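Local coordinates for protein pyroglutatmate porin OpdO (PDB 3SZV) that probably forms a channel across the outer membrane of Pseudomonas aeruginosa, as a beta-barrel porin of a family of carboxylate channels, at residues 134-144 with 287-295. Sequence-based numbering, arbitrary orientation.
Sequences VSANDTRLLPE and PYIAGSDPY
Two loops folded into the interior of the OprD-family beta-barrel meet where S135 and N137 lie against D293: loop 134-144, which connects strand 120-124 to strand 145-147, and loop 287-295, which lies between strands 271-281 and 311-320. D293 N donates to S135 O at 3.0 Å, almost perfectly straight. Next along, N137 ND2 donates to the syn lone pair of D293 OD1 at 2.9 Å; the oxygen lies in the amide plane, yet amide and carboxylate planes stand 83° apart. Both N-H directions of this amide are used, since ND2 also reaches T139 OG1, and its rotation is thereby fixed. N137 OD1 accepts from T139 N at 3.0 Å, closing an Asx turn, although this donor sits well above the carbonyl plane; N172 ND2 is a further partner of OD1. Loops folded inward like these commonly narrow the channel of a barrel porin, and probably do so here; a type II turn from I289 to S292 shapes one of them, G291 taking the positive phi (95°). The extended side chain of E144, with CG anti to the backbone N (chi1 -179°), runs to this turn. E144 OE1 accepts from N137 N through its anti lone pair at 2.9 Å and rests against S292 CA, while E144 OE2 is bonded by N169 ND2. S292 OG donates back to I289 O at 2.7 Å, beside the turn's own S292 N bond on the same face of that carbonyl. A water joins S135 N, S292 OG and D293 O; a second lies within hydrogen-bonding distance of both D293 O and S135 OG, which is also bonded to S131 O, and a third bridges D138 N and D293 OD2. Toward the barrel wall, V134 CG2 packs on I289 CD1 at 3.8 Å, both side chains touching F192 of strand 186-200.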
loop_
_atom_site.group_PDB
_atom_site.type_symbol
_atom_site.label_atom_id
_atom_site.label_comp_id
_atom_site.label_asym_id
_atom_site.label_seq_id
_atom_site.Cartn_x
_atom_site.Cartn_y
_atom_site.Cartn_z
ATOM N N VAL A 134 -2.537 7.114 4.532
ATOM C CA VAL A 134 -2.845 5.766 5.006
ATOM C C VAL A 134 -3.006 4.821 3.840
ATOM O O VAL A 134 -3.786 5.081 2.916
ATOM C CB VAL A 134 -4.080 5.749 5.919
ATOM C CG1 VAL A 134 -5.315 6.330 5.224
ATOM C CG2 VAL A 134 -4.371 4.317 6.360
ATOM N N SER A 135 -2.232 3.738 3.868
ATOM C CA SER A 135 -2.275 2.726 2.810
ATOM C C SER A 135 -2.284 1.335 3.404
ATOM O O SER A 135 -1.382 0.975 4.164
ATOM C CB SER A 135 -1.050 2.836 1.903
ATOM O OG SER A 135 -1.070 4.028 1.108
ATOM N N ALA A 136 -3.292 0.547 3.050
ATOM C CA ALA A 136 -3.377 -0.836 3.517
ATOM C C ALA A 136 -2.338 -1.694 2.830
ATOM O O ALA A 136 -2.127 -1.589 1.622
ATOM C CB ALA A 136 -4.775 -1.391 3.267
ATOM N N ASN A 137 -1.688 -2.557 3.606
ATOM C CA ASN A 137 -0.661 -3.443 3.083
ATOM C C ASN A 137 -1.217 -4.715 2.465
ATOM O O ASN A 137 -2.220 -5.265 2.937
ATOM C CB ASN A 137 0.274 -3.844 4.213
ATOM C CG ASN A 137 1.302 -4.845 3.769
ATOM O OD1 ASN A 137 1.071 -6.060 3.812
ATOM N ND2 ASN A 137 2.445 -4.351 3.310
ATOM N N ASP A 138 -0.582 -5.179 1.393
ATOM C CA ASP A 138 -0.849 -6.531 0.905
ATOM C C ASP A 138 0.405 -7.172 0.331
ATOM O O ASP A 138 0.402 -7.621 -0.810
ATOM C CB ASP A 138 -1.976 -6.545 -0.131
ATOM C CG ASP A 138 -2.419 -7.958 -0.492
ATOM O OD1 ASP A 138 -2.934 -8.150 -1.614
ATOM O OD2 ASP A 138 -2.253 -8.879 0.341
ATOM N N THR A 139 1.464 -7.250 1.131
ATOM C CA THR A 139 2.683 -7.924 0.680
ATOM C C THR A 139 2.968 -9.233 1.407
ATOM O O THR A 139 4.065 -9.783 1.297
ATOM C CB THR A 139 3.926 -7.017 0.781
ATOM O OG1 THR A 139 4.049 -6.524 2.117
ATOM C CG2 THR A 139 3.816 -5.852 -0.190
ATOM N N ARG A 140 1.978 -9.736 2.141
ATOM C CA ARG A 140 2.116 -11.043 2.772
ATOM C C ARG A 140 1.083 -12.022 2.214
ATOM O O ARG A 140 0.755 -11.983 1.027
ATOM C CB ARG A 140 1.990 -10.920 4.291
ATOM C CG ARG A 140 3.156 -10.183 4.944
ATOM C CD ARG A 140 3.120 -10.351 6.455
ATOM N N LEU A 141 0.568 -12.902 3.062
ATOM C CA LEU A 141 -0.374 -13.909 2.595
ATOM C C LEU A 141 -1.772 -13.337 2.344
ATOM O O LEU A 141 -2.398 -13.629 1.316
ATOM C CB LEU A 141 -0.471 -15.050 3.605
ATOM C CG LEU A 141 -1.332 -16.230 3.134
ATOM C CD1 LEU A 141 -0.622 -17.037 2.053
ATOM C CD2 LEU A 141 -1.733 -17.123 4.299
ATOM N N LEU A 142 -2.266 -12.577 3.313
ATOM C CA LEU A 142 -3.617 -12.029 3.270
ATOM C C LEU A 142 -3.557 -10.538 3.555
ATOM O O LEU A 142 -2.683 -10.074 4.287
ATOM C CB LEU A 142 -4.516 -12.741 4.290
ATOM C CG LEU A 142 -4.656 -14.251 4.094
ATOM C CD1 LEU A 142 -5.333 -14.901 5.293
ATOM C CD2 LEU A 142 -5.424 -14.576 2.808
ATOM N N PRO A 143 -4.467 -9.763 2.961
ATOM C CA PRO A 143 -4.353 -8.304 3.067
ATOM C C PRO A 143 -4.662 -7.739 4.456
ATOM O O PRO A 143 -5.468 -8.306 5.217
ATOM C CB PRO A 143 -5.403 -7.795 2.064
ATOM C CG PRO A 143 -6.376 -8.958 1.917
ATOM C CD PRO A 143 -5.539 -10.187 2.044
ATOM N N GLU A 144 -4.027 -6.619 4.780
ATOM C CA GLU A 144 -4.491 -5.771 5.868
ATOM C C GLU A 144 -5.870 -5.185 5.500
ATOM O O GLU A 144 -6.124 -4.860 4.336
ATOM C CB GLU A 144 -3.481 -4.641 6.100
ATOM C CG GLU A 144 -3.840 -3.689 7.241
ATOM C CD GLU A 144 -2.856 -2.544 7.389
ATOM O OE1 GLU A 144 -2.180 -2.205 6.408
ATOM O OE2 GLU A 144 -2.748 -1.985 8.505
ATOM N N PRO A 287 6.057 9.161 11.021
ATOM C CA PRO A 287 4.946 8.428 11.624
ATOM C C PRO A 287 3.979 7.903 10.580
ATOM O O PRO A 287 3.750 8.533 9.543
ATOM C CB PRO A 287 4.257 9.488 12.492
ATOM C CG PRO A 287 4.533 10.775 11.776
ATOM C CD PRO A 287 5.925 10.623 11.182
ATOM N N TYR A 288 3.424 6.728 10.875
ATOM C CA TYR A 288 2.354 6.126 10.085
ATOM C C TYR A 288 1.707 5.052 10.919
ATOM O O TYR A 288 2.258 4.629 11.930
ATOM C CB TYR A 288 2.862 5.554 8.757
ATOM C CG TYR A 288 4.028 4.575 8.750
ATOM C CD1 TYR A 288 3.823 3.224 8.496
ATOM C CD2 TYR A 288 5.343 5.021 8.900
ATOM C CE1 TYR A 288 4.891 2.336 8.422
ATOM C CE2 TYR A 288 6.411 4.145 8.811
ATOM C CZ TYR A 288 6.176 2.805 8.577
ATOM O OH TYR A 288 7.197 1.908 8.458
ATOM N N ILE A 289 0.543 4.580 10.480
ATOM C CA ILE A 289 -0.162 3.549 11.213
ATOM C C ILE A 289 0.642 2.243 11.199
ATOM O O ILE A 289 1.046 1.752 10.145
ATOM C CB ILE A 289 -1.555 3.353 10.608
ATOM C CG1 ILE A 289 -2.436 4.546 10.957
ATOM C CG2 ILE A 289 -2.187 2.076 11.129
ATOM C CD1 ILE A 289 -3.673 4.656 10.097
ATOM N N ALA A 290 0.925 1.705 12.386
ATOM C CA ALA A 290 1.691 0.464 12.472
ATOM C C ALA A 290 0.985 -0.652 11.711
ATOM O O ALA A 290 -0.241 -0.803 11.833
ATOM C CB ALA A 290 1.893 0.052 13.944
ATOM N N GLY A 291 1.754 -1.412 10.939
ATOM C CA GLY A 291 1.183 -2.502 10.164
ATOM C C GLY A 291 0.848 -2.099 8.743
ATOM O O GLY A 291 0.610 -2.973 7.894
ATOM N N SER A 292 0.819 -0.793 8.488
ATOM C CA SER A 292 0.436 -0.279 7.169
ATOM C C SER A 292 1.649 0.243 6.399
ATOM O O SER A 292 2.781 0.169 6.886
ATOM C CB SER A 292 -0.643 0.795 7.316
ATOM O OG SER A 292 -0.085 2.020 7.761
ATOM N N ASP A 293 1.436 0.738 5.186
ATOM C CA ASP A 293 2.548 1.148 4.327
ATOM C C ASP A 293 2.749 2.662 4.359
ATOM O O ASP A 293 1.801 3.421 4.127
ATOM C CB ASP A 293 2.293 0.738 2.869
ATOM C CG ASP A 293 2.425 -0.749 2.628
ATOM O OD1 ASP A 293 2.800 -1.496 3.553
ATOM O OD2 ASP A 293 2.181 -1.158 1.476
ATOM N N PRO A 294 3.977 3.112 4.615
ATOM C CA PRO A 294 4.239 4.555 4.600
ATOM C C PRO A 294 4.420 5.045 3.173
ATOM O O PRO A 294 4.967 4.314 2.335
ATOM C CB PRO A 294 5.557 4.669 5.388
ATOM C CG PRO A 294 6.297 3.380 5.043
ATOM C CD PRO A 294 5.183 2.321 4.943
ATOM N N TYR A 295 4.010 6.287 2.900
ATOM C CA TYR A 295 4.092 6.817 1.541
ATOM C C TYR A 295 5.439 7.501 1.308
ATOM O O TYR A 295 5.512 8.689 0.963
ATOM C CB TYR A 295 2.926 7.774 1.287
ATOM C CG TYR A 295 2.598 8.000 -0.171
ATOM C CD1 TYR A 295 2.260 6.939 -0.995
ATOM C CD2 TYR A 295 2.580 9.276 -0.713
ATOM C CE1 TYR A 295 1.933 7.152 -2.334
ATOM C CE2 TYR A 295 2.255 9.500 -2.035
ATOM C CZ TYR A 295 1.945 8.434 -2.843
ATOM O OH TYR A 295 1.625 8.656 -4.170
HETATM O O HOH W 1 -0.178 3.944 5.966
HETATM O O HOH W 2 0.493 5.542 2.749
HETATM O O HOH W 3 1.167 -3.294 0.115
#